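Local coordinates for LbaCas13a H328A (C2c2) (Lachnospiraceae bacterium NK4A179, PDB 5WLH), which binds its CRISPR RNA and, as an A-cleaving Cas13a (C2c2) enzyme, probably cleaves target RNA with its paired HEPN domains, at residues A[500-505]-A[904-909]; A[605-610]-A[954-959]; A[923-928]-A[961-966]. One frame throughout, in Å; residues are numbered along the deposited sequence.

Interaction 1 (A[500-505]-A[904-909])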
ATOM      1  N   ARG A 500      -5.726   9.387   3.824  1.00 17.03           N
ATOM      2  CA  ARG A 500      -5.407   9.260   2.402  1.00 17.93           C
ATOM      3  C   ARG A 500      -6.418   8.366   1.695  1.00 19.35           C
ATOM      4  O   ARG A 500      -6.875   8.680   0.591  1.00 18.27           O
ATOM      5  CB  ARG A 500      -3.983   8.728   2.249  1.00 19.70           C
ATOM      6  CG  ARG A 500      -3.457   8.699   0.835  1.00 20.33           C
ATOM      7  CD  ARG A 500      -1.926   8.531   0.837  1.00 18.30           C
ATOM      8  NE  ARG A 500      -1.562   7.249   1.434  1.00 20.06           N
ATOM      9  CZ  ARG A 500      -1.027   7.079   2.637  1.00 20.87           C
ATOM     10  NH1 ARG A 500      -0.753   8.124   3.410  1.00 21.68           N
ATOM     11  NH2 ARG A 500      -0.754   5.845   3.063  1.00 19.07           N
ATOM     12  N   GLU A 501      -6.816   7.267   2.333  1.00 15.66           N
ATOM     13  CA  GLU A 501      -7.854   6.428   1.750  1.00 19.51           C
ATOM     14  C   GLU A 501      -9.153   7.206   1.569  1.00 18.54           C
ATOM     15  O   GLU A 501      -9.825   7.076   0.537  1.00 19.48           O
ATOM     16  CB  GLU A 501      -8.070   5.191   2.623  1.00 20.56           C
ATOM     17  CG  GLU A 501      -6.844   4.252   2.651  1.00 20.27           C
ATOM     18  CD  GLU A 501      -6.592   3.582   4.014  1.00 23.52           C
ATOM     19  OE1 GLU A 501      -7.416   3.736   4.931  1.00 22.41           O
ATOM     20  OE2 GLU A 501      -5.551   2.895   4.159  1.00 23.04           O
ATOM     21  N   THR A 502      -9.529   8.013   2.568  1.00 19.14           N
ATOM     22  CA  THR A 502     -10.753   8.800   2.471  1.00 19.58           C
ATOM     23  C   THR A 502     -10.649   9.839   1.370  1.00 21.03           C
ATOM     24  O   THR A 502     -11.633  10.116   0.675  1.00 20.95           O
ATOM     25  CB  THR A 502     -11.047   9.462   3.826  1.00 23.25           C
ATOM     26  OG1 THR A 502     -11.168   8.437   4.817  1.00 23.93           O
ATOM     27  CG2 THR A 502     -12.351  10.275   3.790  1.00 27.82           C
ATOM     28  N   ALA A 503      -9.453  10.401   1.174  1.00 20.34           N
ATOM     29  CA  ALA A 503      -9.277  11.413   0.141  1.00 21.06           C
ATOM     30  C   ALA A 503      -9.597  10.843  -1.230  1.00 18.67           C
ATOM     31  O   ALA A 503     -10.131  11.545  -2.097  1.00 19.60           O
ATOM     32  CB  ALA A 503      -7.848  11.953   0.174  1.00 23.24           C
ATOM     33  N   VAL A 504      -9.264   9.570  -1.444  1.00 17.31           N
ATOM     34  CA  VAL A 504      -9.543   8.918  -2.715  1.00 17.75           C
ATOM     35  C   VAL A 504     -11.045   8.850  -2.942  1.00 17.70           C
ATOM     36  O   VAL A 504     -11.540   9.168  -4.027  1.00 19.29           O
ATOM     37  CB  VAL A 504      -8.906   7.513  -2.723  1.00 21.21           C
ATOM     38  CG1 VAL A 504      -9.461   6.657  -3.880  1.00 20.61           C
ATOM     39  CG2 VAL A 504      -7.378   7.627  -2.773  1.00 22.01           C
ATOM     40  N   TYR A 505     -11.793   8.480  -1.898  1.00 18.91           N
ATOM     41  CA  TYR A 505     -13.240   8.328  -2.034  1.00 20.07           C
ATOM     42  C   TYR A 505     -13.932   9.671  -2.189  1.00 18.01           C
ATOM     43  O   TYR A 505     -14.925   9.751  -2.923  1.00 21.78           O
ATOM     44  CB  TYR A 505     -13.808   7.553  -0.844  1.00 15.52           C
ATOM     45  CG  TYR A 505     -13.256   6.160  -0.844  1.00 23.44           C
ATOM     46  CD1 TYR A 505     -13.346   5.366  -1.984  1.00 27.44           C
ATOM     47  CD2 TYR A 505     -12.576   5.666   0.253  1.00 25.35           C
ATOM     48  CE1 TYR A 505     -12.809   4.087  -2.011  1.00 29.65           C
ATOM     49  CE2 TYR A 505     -12.030   4.403   0.232  1.00 27.15           C
ATOM     50  CZ  TYR A 505     -12.146   3.622  -0.892  1.00 29.74           C
ATOM     51  OH  TYR A 505     -11.598   2.356  -0.905  1.00 38.06           O
ATOM     52  N   GLN A 904     -22.737  13.825   8.380  1.00 18.51           N
ATOM     53  CA  GLN A 904     -23.325  14.089   7.069  1.00 18.68           C
ATOM     54  C   GLN A 904     -22.294  13.974   5.945  1.00 22.94           C
ATOM     55  O   GLN A 904     -22.615  13.508   4.844  1.00 23.71           O
ATOM     56  CB  GLN A 904     -24.001  15.457   7.078  1.00 21.28           C
ATOM     57  CG  GLN A 904     -25.218  15.458   8.026  1.00 24.72           C
ATOM     58  CD  GLN A 904     -25.938  16.805   8.053  1.00 27.84           C
ATOM     59  OE1 GLN A 904     -25.667  17.683   7.239  1.00 30.97           O
ATOM     60  NE2 GLN A 904     -26.823  16.977   9.021  1.00 32.12           N
ATOM     61  N   LYS A 905     -21.056  14.394   6.195  1.00 21.79           N
ATOM     62  CA  LYS A 905     -20.013  14.231   5.187  1.00 23.32           C
ATOM     63  C   LYS A 905     -19.751  12.760   4.889  1.00 21.80           C
ATOM     64  O   LYS A 905     -19.652  12.363   3.721  1.00 20.40           O
ATOM     65  CB  LYS A 905     -18.711  14.887   5.642  1.00 24.10           C
ATOM     66  CG  LYS A 905     -18.741  16.384   5.825  1.00 27.01           C
ATOM     67  CD  LYS A 905     -17.320  16.784   6.233  1.00 33.38           C
ATOM     68  CE  LYS A 905     -17.296  18.060   7.008  1.00 38.45           C
ATOM     69  NZ  LYS A 905     -15.924  18.279   7.528  1.00 36.23           N
ATOM     70  N   TRP A 906     -19.557  11.947   5.933  1.00 23.11           N
ATOM     71  CA  TRP A 906     -19.325  10.521   5.701  1.00 22.22           C
ATOM     72  C   TRP A 906     -20.480   9.914   4.928  1.00 24.33           C
ATOM     73  O   TRP A 906     -20.287   9.062   4.055  1.00 21.88           O
ATOM     74  CB  TRP A 906     -19.152   9.777   7.023  1.00 19.91           C
ATOM     75  CG  TRP A 906     -17.863  10.044   7.671  1.00 23.33           C
ATOM     76  CD1 TRP A 906     -17.630  10.911   8.699  1.00 27.60           C
ATOM     77  CD2 TRP A 906     -16.601   9.455   7.343  1.00 23.92           C
ATOM     78  NE1 TRP A 906     -16.296  10.895   9.036  1.00 29.49           N
ATOM     79  CE2 TRP A 906     -15.644  10.005   8.222  1.00 29.12           C
ATOM     80  CE3 TRP A 906     -16.188   8.515   6.396  1.00 28.91           C
ATOM     81  CZ2 TRP A 906     -14.297   9.655   8.175  1.00 31.63           C
ATOM     82  CZ3 TRP A 906     -14.851   8.158   6.357  1.00 30.98           C
ATOM     83  CH2 TRP A 906     -13.923   8.727   7.241  1.00 32.15           C
ATOM     84  N   TYR A 907     -21.695  10.335   5.260  1.00 23.23           N
ATOM     85  CA  TYR A 907     -22.876   9.879   4.552  1.00 21.06           C
ATOM     86  C   TYR A 907     -22.799  10.194   3.069  1.00 20.63           C
ATOM     87  O   TYR A 907     -22.853   9.287   2.230  1.00 23.02           O
ATOM     88  CB  TYR A 907     -24.109  10.525   5.175  1.00 22.51           C
ATOM     89  CG  TYR A 907     -25.381  10.275   4.413  1.00 25.01           C
ATOM     90  CD1 TYR A 907     -25.695   9.007   3.926  1.00 25.51           C
ATOM     91  CD2 TYR A 907     -26.296  11.307   4.218  1.00 25.03           C
ATOM     92  CE1 TYR A 907     -26.882   8.786   3.231  1.00 24.31           C
ATOM     93  CE2 TYR A 907     -27.474  11.100   3.538  1.00 26.41           C
ATOM     94  CZ  TYR A 907     -27.775   9.837   3.055  1.00 26.68           C
ATOM     95  OH  TYR A 907     -28.964   9.636   2.379  1.00 30.14           O
ATOM     96  N   ILE A 908     -22.708  11.480   2.722  1.00 19.38           N
ATOM     97  CA  ILE A 908     -22.778  11.853   1.311  1.00 21.10           C
ATOM     98  C   ILE A 908     -21.585  11.296   0.539  1.00 21.63           C
ATOM     99  O   ILE A 908     -21.739  10.804  -0.580  1.00 20.21           O
ATOM    100  CB  ILE A 908     -22.895  13.379   1.162  1.00 22.26           C
ATOM    101  CG1 ILE A 908     -24.230  13.849   1.757  1.00 24.44           C
ATOM    102  CG2 ILE A 908     -22.780  13.801  -0.308  1.00 23.45           C
ATOM    103  CD1 ILE A 908     -25.464  13.198   1.061  1.00 29.59           C
ATOM    104  N   VAL A 909     -20.377  11.363   1.109  1.00 18.42           N
ATOM    105  CA  VAL A 909     -19.218  10.862   0.371  1.00 18.77           C
ATOM    106  C   VAL A 909     -19.361   9.365   0.108  1.00 21.45           C
ATOM    107  O   VAL A 909     -19.220   8.913  -1.033  1.00 19.58           O
ATOM    108  CB  VAL A 909     -17.907  11.200   1.104  1.00 20.57           C
ATOM    109  CG1 VAL A 909     -16.729  10.433   0.483  1.00 19.62           C
ATOM    110  CG2 VAL A 909     -17.640  12.683   0.989  1.00 21.65           C
TER

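Interaction 2 (A[605-610]-A[954-959])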
ATOM      1  N   ASP A 605      -9.788  17.785   4.564  1.00 25.01           N
ATOM      2  CA  ASP A 605     -10.338  17.918   5.912  1.00 26.06           C
ATOM      3  C   ASP A 605      -9.476  17.080   6.845  1.00 33.76           C
ATOM      4  O   ASP A 605      -9.580  15.852   6.864  1.00 34.40           O
ATOM      5  CB  ASP A 605     -11.798  17.468   5.959  1.00 27.24           C
ATOM      6  CG  ASP A 605     -12.478  17.809   7.287  1.00 33.85           C
ATOM      7  OD1 ASP A 605     -11.953  18.664   8.036  1.00 35.87           O
ATOM      8  OD2 ASP A 605     -13.551  17.240   7.576  1.00 32.35           O
ATOM      9  N   SER A 606      -8.629  17.750   7.627  1.00 26.41           N
ATOM     10  CA  SER A 606      -7.662  17.066   8.476  1.00 26.16           C
ATOM     11  C   SER A 606      -8.360  16.351   9.619  1.00 25.94           C
ATOM     12  O   SER A 606      -9.208  16.938  10.300  1.00 24.49           O
ATOM     13  CB  SER A 606      -6.663  18.077   9.043  1.00 27.53           C
ATOM     14  OG  SER A 606      -5.921  17.498  10.113  1.00 28.32           O
ATOM     15  N   PHE A 607      -7.986  15.082   9.851  1.00 24.25           N
ATOM     16  CA  PHE A 607      -8.479  14.373  11.023  1.00 29.78           C
ATOM     17  C   PHE A 607      -7.808  14.871  12.297  1.00 32.73           C
ATOM     18  O   PHE A 607      -8.377  14.721  13.383  1.00 36.95           O
ATOM     19  CB  PHE A 607      -8.235  12.865  10.893  1.00 29.63           C
ATOM     20  CG  PHE A 607      -9.091  12.173   9.847  1.00 27.49           C
ATOM     21  CD1 PHE A 607     -10.304  12.706   9.436  1.00 29.34           C
ATOM     22  CD2 PHE A 607      -8.672  10.965   9.291  1.00 29.04           C
ATOM     23  CE1 PHE A 607     -11.079  12.055   8.480  1.00 33.84           C
ATOM     24  CE2 PHE A 607      -9.448  10.300   8.337  1.00 27.30           C
ATOM     25  CZ  PHE A 607     -10.639  10.851   7.916  1.00 28.72           C
ATOM     26  N   HIS A 608      -6.623  15.470  12.180  1.00 28.41           N
ATOM     27  CA  HIS A 608      -5.802  15.841  13.328  1.00 25.02           C
ATOM     28  C   HIS A 608      -6.149  17.218  13.868  1.00 31.95           C
ATOM     29  O   HIS A 608      -6.107  17.428  15.087  1.00 37.67           O
ATOM     30  CB  HIS A 608      -4.319  15.790  12.945  1.00 28.94           C
ATOM     31  CG  HIS A 608      -3.403  15.567  14.106  1.00 38.21           C
ATOM     32  ND1 HIS A 608      -2.302  16.357  14.349  1.00 40.67           N
ATOM     33  CD2 HIS A 608      -3.434  14.648  15.101  1.00 43.36           C
ATOM     34  CE1 HIS A 608      -1.689  15.932  15.440  1.00 39.55           C
ATOM     35  NE2 HIS A 608      -2.355  14.896  15.915  1.00 45.60           N
ATOM     36  N   TYR A 609      -6.485  18.162  12.990  1.00 26.66           N
ATOM     37  CA  TYR A 609      -6.727  19.549  13.386  1.00 34.06           C
ATOM     38  C   TYR A 609      -8.160  19.924  13.025  1.00 40.91           C
ATOM     39  O   TYR A 609      -8.482  20.095  11.848  1.00 40.99           O
ATOM     40  CB  TYR A 609      -5.708  20.485  12.731  1.00 29.81           C
ATOM     41  CG  TYR A 609      -4.338  20.234  13.303  1.00 28.15           C
ATOM     42  CD1 TYR A 609      -4.085  20.483  14.643  1.00 26.77           C
ATOM     43  CD2 TYR A 609      -3.316  19.694  12.531  1.00 27.81           C
ATOM     44  CE1 TYR A 609      -2.853  20.240  15.204  1.00 28.97           C
ATOM     45  CE2 TYR A 609      -2.066  19.446  13.084  1.00 26.33           C
ATOM     46  CZ  TYR A 609      -1.847  19.709  14.421  1.00 26.52           C
ATOM     47  OH  TYR A 609      -0.641  19.458  15.006  1.00 24.36           O
ATOM     48  N   ALA A 610      -9.004  20.051  14.046  1.00 45.28           N
ATOM     49  CA  ALA A 610     -10.391  20.467  13.868  1.00 46.65           C
ATOM     50  C   ALA A 610     -10.444  21.976  13.670  1.00 45.07           C
ATOM     51  O   ALA A 610     -10.031  22.737  14.552  1.00 44.85           O
ATOM     52  CB  ALA A 610     -11.227  20.056  15.078  1.00 47.33           C
ATOM     53  N   LYS A 954     -13.426   7.206  18.257  1.00 24.47           N
ATOM     54  CA  LYS A 954     -13.913   8.361  17.522  1.00 26.84           C
ATOM     55  C   LYS A 954     -12.918   8.734  16.439  1.00 29.09           C
ATOM     56  O   LYS A 954     -11.726   8.444  16.538  1.00 34.32           O
ATOM     57  CB  LYS A 954     -14.134   9.566  18.440  1.00 26.90           C
ATOM     58  CG  LYS A 954     -15.302   9.377  19.393  1.00 30.28           C
ATOM     59  CD  LYS A 954     -15.312  10.458  20.464  1.00 32.28           C
ATOM     60  CE  LYS A 954     -16.641  11.185  20.479  1.00 41.09           C
ATOM     61  NZ  LYS A 954     -17.667  10.404  21.214  1.00 43.60           N
ATOM     62  N   ILE A 955     -13.431   9.391  15.407  1.00 25.55           N
ATOM     63  CA  ILE A 955     -12.623   9.913  14.317  1.00 27.48           C
ATOM     64  C   ILE A 955     -13.185  11.279  13.962  1.00 35.32           C
ATOM     65  O   ILE A 955     -14.400  11.426  13.791  1.00 32.18           O
ATOM     66  CB  ILE A 955     -12.621   8.961  13.101  1.00 29.53           C
ATOM     67  CG1 ILE A 955     -11.799   9.541  11.946  1.00 37.95           C
ATOM     68  CG2 ILE A 955     -14.037   8.605  12.649  1.00 30.49           C
ATOM     69  CD1 ILE A 955     -10.333   9.206  12.043  1.00 41.26           C
ATOM     70  N   ALA A 956     -12.317  12.287  13.908  1.00 43.37           N
ATOM     71  CA  ALA A 956     -12.734  13.637  13.534  1.00 44.49           C
ATOM     72  C   ALA A 956     -13.927  14.095  14.374  1.00 46.20           C
ATOM     73  O   ALA A 956     -14.846  14.752  13.879  1.00 47.04           O
ATOM     74  CB  ALA A 956     -13.056  13.708  12.039  1.00 44.97           C
ATOM     75  N   GLY A 957     -13.934  13.693  15.649  1.00 43.04           N
ATOM     76  CA  GLY A 957     -14.945  14.101  16.600  1.00 46.49           C
ATOM     77  C   GLY A 957     -16.189  13.237  16.682  1.00 44.41           C
ATOM     78  O   GLY A 957     -17.037  13.487  17.549  1.00 47.74           O
ATOM     79  N   VAL A 958     -16.343  12.232  15.820  1.00 34.26           N
ATOM     80  CA  VAL A 958     -17.575  11.457  15.795  1.00 28.71           C
ATOM     81  C   VAL A 958     -17.266   9.994  16.061  1.00 26.20           C
ATOM     82  O   VAL A 958     -16.162   9.507  15.792  1.00 25.74           O
ATOM     83  CB  VAL A 958     -18.339  11.628  14.465  1.00 32.28           C
ATOM     84  CG1 VAL A 958     -18.688  13.100  14.242  1.00 36.68           C
ATOM     85  CG2 VAL A 958     -17.525  11.102  13.316  1.00 36.73           C
ATOM     86  N   ASP A 959     -18.262   9.292  16.592  1.00 25.59           N
ATOM     87  CA  ASP A 959     -18.083   7.903  16.991  1.00 24.51           C
ATOM     88  C   ASP A 959     -17.825   7.045  15.762  1.00 23.21           C
ATOM     89  O   ASP A 959     -18.583   7.112  14.790  1.00 21.31           O
ATOM     90  CB  ASP A 959     -19.326   7.366  17.704  1.00 30.26           C
ATOM     91  CG  ASP A 959     -19.483   7.897  19.113  1.00 41.93           C
ATOM     92  OD1 ASP A 959     -18.615   8.669  19.577  1.00 41.44           O
ATOM     93  OD2 ASP A 959     -20.494   7.524  19.752  1.00 47.09           O
TER
HETATM   94  O   HOH W   1      -9.546  12.086  14.562  1.00 34.23           O

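Interaction 3 (A[923-928]-A[961-966])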
ATOM      1  N   GLY A 923     -14.069  -1.185   4.822  1.00 18.96           N
ATOM      2  CA  GLY A 923     -12.946  -2.010   5.233  1.00 20.19           C
ATOM      3  C   GLY A 923     -11.777  -1.185   5.751  1.00 17.06           C
ATOM      4  O   GLY A 923     -11.104  -1.578   6.700  1.00 20.35           O
ATOM      5  N   PHE A 924     -11.529  -0.021   5.138  1.00 18.90           N
ATOM      6  CA  PHE A 924     -10.453   0.843   5.611  1.00 19.37           C
ATOM      7  C   PHE A 924     -10.775   1.405   6.994  1.00 19.78           C
ATOM      8  O   PHE A 924      -9.886   1.566   7.838  1.00 18.60           O
ATOM      9  CB  PHE A 924     -10.226   1.981   4.616  1.00 19.04           C
ATOM     10  CG  PHE A 924      -9.413   1.573   3.407  1.00 18.55           C
ATOM     11  CD1 PHE A 924      -8.223   0.896   3.570  1.00 20.64           C
ATOM     12  CD2 PHE A 924      -9.847   1.875   2.120  1.00 21.82           C
ATOM     13  CE1 PHE A 924      -7.471   0.505   2.445  1.00 24.66           C
ATOM     14  CE2 PHE A 924      -9.096   1.498   1.009  1.00 21.42           C
ATOM     15  CZ  PHE A 924      -7.913   0.831   1.182  1.00 23.46           C
ATOM     16  N   LEU A 925     -12.036   1.744   7.226  1.00 19.64           N
ATOM     17  CA  LEU A 925     -12.434   2.177   8.557  1.00 20.49           C
ATOM     18  C   LEU A 925     -12.172   1.078   9.573  1.00 19.70           C
ATOM     19  O   LEU A 925     -11.638   1.335  10.658  1.00 17.58           O
ATOM     20  CB  LEU A 925     -13.901   2.570   8.565  1.00 18.95           C
ATOM     21  CG  LEU A 925     -14.356   3.081   9.933  1.00 21.53           C
ATOM     22  CD1 LEU A 925     -13.768   4.460  10.152  1.00 22.46           C
ATOM     23  CD2 LEU A 925     -15.892   3.128   9.991  1.00 23.64           C
ATOM     24  N   HIS A 926     -12.566  -0.157   9.242  1.00 17.65           N
ATOM     25  CA  HIS A 926     -12.316  -1.277  10.146  1.00 20.90           C
ATOM     26  C   HIS A 926     -10.834  -1.455  10.425  1.00 23.26           C
ATOM     27  O   HIS A 926     -10.435  -1.729  11.570  1.00 18.25           O
ATOM     28  CB  HIS A 926     -12.845  -2.563   9.546  1.00 20.42           C
ATOM     29  CG  HIS A 926     -14.319  -2.566   9.346  1.00 19.03           C
ATOM     30  ND1 HIS A 926     -14.938  -3.454   8.495  1.00 22.94           N
ATOM     31  CD2 HIS A 926     -15.299  -1.799   9.880  1.00 18.22           C
ATOM     32  CE1 HIS A 926     -16.242  -3.236   8.513  1.00 24.72           C
ATOM     33  NE2 HIS A 926     -16.487  -2.240   9.342  1.00 21.19           N
ATOM     34  N   SER A 927     -10.016  -1.369   9.375  1.00 21.22           N
ATOM     35  CA  SER A 927      -8.579  -1.552   9.530  1.00 21.60           C
ATOM     36  C   SER A 927      -7.995  -0.451  10.398  1.00 19.47           C
ATOM     37  O   SER A 927      -7.127  -0.705  11.243  1.00 18.82           O
ATOM     38  CB  SER A 927      -7.904  -1.584   8.152  1.00 19.34           C
ATOM     39  OG  SER A 927      -8.273  -2.761   7.445  1.00 22.60           O
ATOM     40  N   TYR A 928      -8.471   0.782  10.209  1.00 17.18           N
ATOM     41  CA  TYR A 928      -8.056   1.880  11.075  1.00 18.51           C
ATOM     42  C   TYR A 928      -8.373   1.577  12.537  1.00 17.73           C
ATOM     43  O   TYR A 928      -7.521   1.734  13.422  1.00 17.72           O
ATOM     44  CB  TYR A 928      -8.753   3.168  10.626  1.00 16.04           C
ATOM     45  CG  TYR A 928      -8.578   4.298  11.608  1.00 18.08           C
ATOM     46  CD1 TYR A 928      -7.412   5.053  11.603  1.00 19.02           C
ATOM     47  CD2 TYR A 928      -9.560   4.611  12.530  1.00 21.48           C
ATOM     48  CE1 TYR A 928      -7.221   6.055  12.497  1.00 20.45           C
ATOM     49  CE2 TYR A 928      -9.383   5.646  13.441  1.00 25.22           C
ATOM     50  CZ  TYR A 928      -8.207   6.371  13.397  1.00 24.80           C
ATOM     51  OH  TYR A 928      -7.968   7.405  14.262  1.00 26.44           O
ATOM     52  N   THR A 961     -18.349   3.959  15.516  1.00 27.62           N
ATOM     53  CA  THR A 961     -19.518   3.091  15.344  1.00 25.80           C
ATOM     54  C   THR A 961     -20.604   3.774  14.517  1.00 22.73           C
ATOM     55  O   THR A 961     -21.297   3.120  13.737  1.00 22.02           O
ATOM     56  CB  THR A 961     -20.064   2.652  16.711  1.00 31.63           C
ATOM     57  OG1 THR A 961     -19.034   1.964  17.433  1.00 30.85           O
ATOM     58  CG2 THR A 961     -21.260   1.705  16.552  1.00 28.44           C
ATOM     59  N   ASP A 962     -20.766   5.097  14.667  1.00 22.08           N
ATOM     60  CA  ASP A 962     -21.724   5.814  13.833  1.00 22.50           C
ATOM     61  C   ASP A 962     -21.234   5.927  12.400  1.00 22.60           C
ATOM     62  O   ASP A 962     -22.019   5.767  11.459  1.00 23.47           O
ATOM     63  CB  ASP A 962     -21.994   7.211  14.385  1.00 21.65           C
ATOM     64  CG  ASP A 962     -22.802   7.181  15.663  1.00 27.61           C
ATOM     65  OD1 ASP A 962     -23.417   6.127  15.962  1.00 27.92           O
ATOM     66  OD2 ASP A 962     -22.813   8.208  16.359  1.00 32.93           O
ATOM     67  N   VAL A 963     -19.949   6.237  12.218  1.00 21.64           N
ATOM     68  CA  VAL A 963     -19.396   6.312  10.872  1.00 19.08           C
ATOM     69  C   VAL A 963     -19.579   4.989  10.173  1.00 17.53           C
ATOM     70  O   VAL A 963     -19.974   4.929   9.003  1.00 23.57           O
ATOM     71  CB  VAL A 963     -17.914   6.709  10.910  1.00 20.48           C
ATOM     72  CG1 VAL A 963     -17.374   6.777   9.475  1.00 20.90           C
ATOM     73  CG2 VAL A 963     -17.772   8.058  11.589  1.00 24.46           C
ATOM     74  N   ASP A 964     -19.258   3.907  10.889  1.00 19.89           N
ATOM     75  CA  ASP A 964     -19.425   2.561  10.374  1.00 19.07           C
ATOM     76  C   ASP A 964     -20.847   2.331   9.891  1.00 25.33           C
ATOM     77  O   ASP A 964     -21.065   1.907   8.752  1.00 21.62           O
ATOM     78  CB  ASP A 964     -19.030   1.555  11.450  1.00 21.05           C
ATOM     79  CG  ASP A 964     -18.900   0.145  10.908  1.00 26.00           C
ATOM     80  OD1 ASP A 964     -19.945  -0.470  10.593  1.00 28.35           O
ATOM     81  OD2 ASP A 964     -17.755  -0.349  10.769  1.00 27.64           O
ATOM     82  N   ALA A 965     -21.834   2.638  10.742  1.00 22.34           N
ATOM     83  CA  ALA A 965     -23.224   2.399  10.377  1.00 25.03           C
ATOM     84  C   ALA A 965     -23.618   3.221   9.165  1.00 21.83           C
ATOM     85  O   ALA A 965     -24.383   2.759   8.315  1.00 22.80           O
ATOM     86  CB  ALA A 965     -24.131   2.732  11.561  1.00 25.61           C
ATOM     87  N   VAL A 966     -23.111   4.450   9.070  1.00 21.68           N
ATOM     88  CA  VAL A 966     -23.444   5.293   7.930  1.00 22.93           C
ATOM     89  C   VAL A 966     -22.870   4.706   6.651  1.00 25.09           C
ATOM     90  O   VAL A 966     -23.563   4.593   5.633  1.00 22.75           O
ATOM     91  CB  VAL A 966     -22.933   6.721   8.154  1.00 23.70           C
ATOM     92  CG1 VAL A 966     -23.016   7.479   6.871  1.00 24.78           C
ATOM     93  CG2 VAL A 966     -23.763   7.419   9.252  1.00 23.04           C
TER
HETATM   94  O   HOH W   2     -19.357  -2.805   9.761  1.00 27.19           O

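Interaction 1 (A[500-505]-A[904-909])
Thr502 on helix 486-517 meets Trp906 on helix 901-911 in a buried helix-helix contact of what is probably the HEPN1 domain, which in Cas13a enzymes is assembled from separated parts of the chain. Thr502 CB points at the partner helix and branches there. OG1 lies anti to the carbonyl carbon and beside the backbone N (chi1 -58°), which places it near Leu498 O one helical turn back; that carbonyl is its hydrogen-bond partner. The same oxygen approaches the far corner of the indole, 3.7 Å from Trp906 CH2, at an oblique angle to the ring. CG2, the other branch, reaches the same corner, 4.1 Å from Trp906 CH2. The two side chains cross at about a right angle, and the indole gets there by its length, since its CB does not aim at helix 486-517. Val963, Ile967 and Met921 on neighbouring helices also touch this tryptophan. One turn along each helix the side chains meet through aliphatic carbons, Tyr505 CB 4.3 Å from Val909 CG1, while the phenol end leads off toward His920 and Phe924. Val909 CG1, set anti to its own backbone N, also rests 3.9 Å from Tyr505 O.

Interaction 2 (A[605-610]-A[954-959])
The tip of a two-stranded β-hairpin, built from strands 954-955 and 958-959, packs through Ile955 and Ala956 on Phe607 of the loop that follows helix 588-602. Ile955 has CG1 anti to its backbone N (chi1 178°), which extends the branch toward the ring although CB itself is not aimed at it. Its terminal CD1 is laid over one face of Phe607, offset toward the rim: it is 3.7 Å from Phe607 CD2, and the line from the ring centroid to CD1 is 22° off the ring normal, a CH-pi contact. Ala956 CB does point at the loop and meets the neighbouring side of the ring obliquely, 3.9 Å from Phe607 CD1. The two backbones are joined by a water that donates to Phe607 O and accepts from Ala956 N at 2.9 Å.

The sequence around Phe607 matches the R-X4-H signature of HEPN ribonucleases, of which His608 would be the closing histidine, so the hairpin probably abuts the loop bearing part of the nuclease site. His608 CB is directed away from the hairpin. Ser606 OG accepts from His608 N, an ST turn, and in a straighter bond of 156° from Tyr609 N at 3.0 Å, which makes an ST motif. Gln499 of helix 486-517 accepts from Phe607 N.

The hairpin itself closes through a type I' turn from Ile955 to Val958. Ile955 and Val958 form a hydrogen-bonded pair, Ile955 N to Val958 O at 2.8 Å with Val958 N returning to Ile955 O. At the backbone angles of Gly957 a CB would jam against the carbonyl O of Ala956. Beyond the pair, Lys954 NZ forms a salt bridge with Asp959 OD1 at 2.6 Å, meeting that oxygen nearly along its C-O axis.

Interaction 3 (A[923-928]-A[961-966])
Asp964 carries CG anti to its backbone N (chi1 -168°), and His926 carries CG beside its backbone N; these two settings bring the carboxylate and the imidazole together although neither CB is aimed at the other helix. The frame is an antiparallel helical pair: the axes of segments 923-928 and 961-966, on helices 915-941 and 960-974, approach to 10.4 Å with their directions 161° apart, and a short β-hairpin lies between them in the chain. This antiparallel helix pair probably belongs to the second part of a split HEPN1 domain.

His926 NE2 donates to Asp964 OD2 at 2.7 Å, but the N-H...O angle of only 125° marks the bond as weak despite its length. The evidence for the bend is the position of the oxygen: it lies near the ring plane at the edge, yet displaced to one side, 3.0 Å from His926 CD2 against 4.0 Å from His926 CE1. Ring and carboxylate are nearly coplanar. A water lies 3.0 Å from His926 NE2 and also donates to Asp964 OD1, at a distance short enough to be doubtful. A carboxylate so close would be expected to favour a protonated imidazole. Arg671 and Glu670, from one adjoining loop, touch His926 and Asp964 respectively.

Beside this polar pair runs the apolar part. Leu925 has its CB toward helix 960-974, and from there one of its methyls is carried across the interface. Leu925 CD2 sits 4.0 Å from Val963 CG1, itself beside Leu903 and Trp906 of helix 901-911, and 3.6 Å from Asp964 N.

In the fold
The three contacts lie on the same side of the chain's centre, with centres 11 to 13 Å apart, and their side chains pack on one another. Interactions 1 and 2 join where Trp906 CZ2 packs 3.9 Å from Phe607 CZ and where Lys905 NZ forms a 2.6 Å salt bridge with Asp605 OD2. Trp906 also ties interaction 1 to interaction 3, its CD2 lying 3.5 Å from Val963 CG1. Val963 then meets the hairpin of interaction 2, with its CG2 3.5 Å from Val958 CG2. Interactions 1 and 3 come within about 4 Å of the bound RNA, nearest atoms, whereas interaction 2, which carries the end of the probable HEPN motif, stays about 13 Å from it.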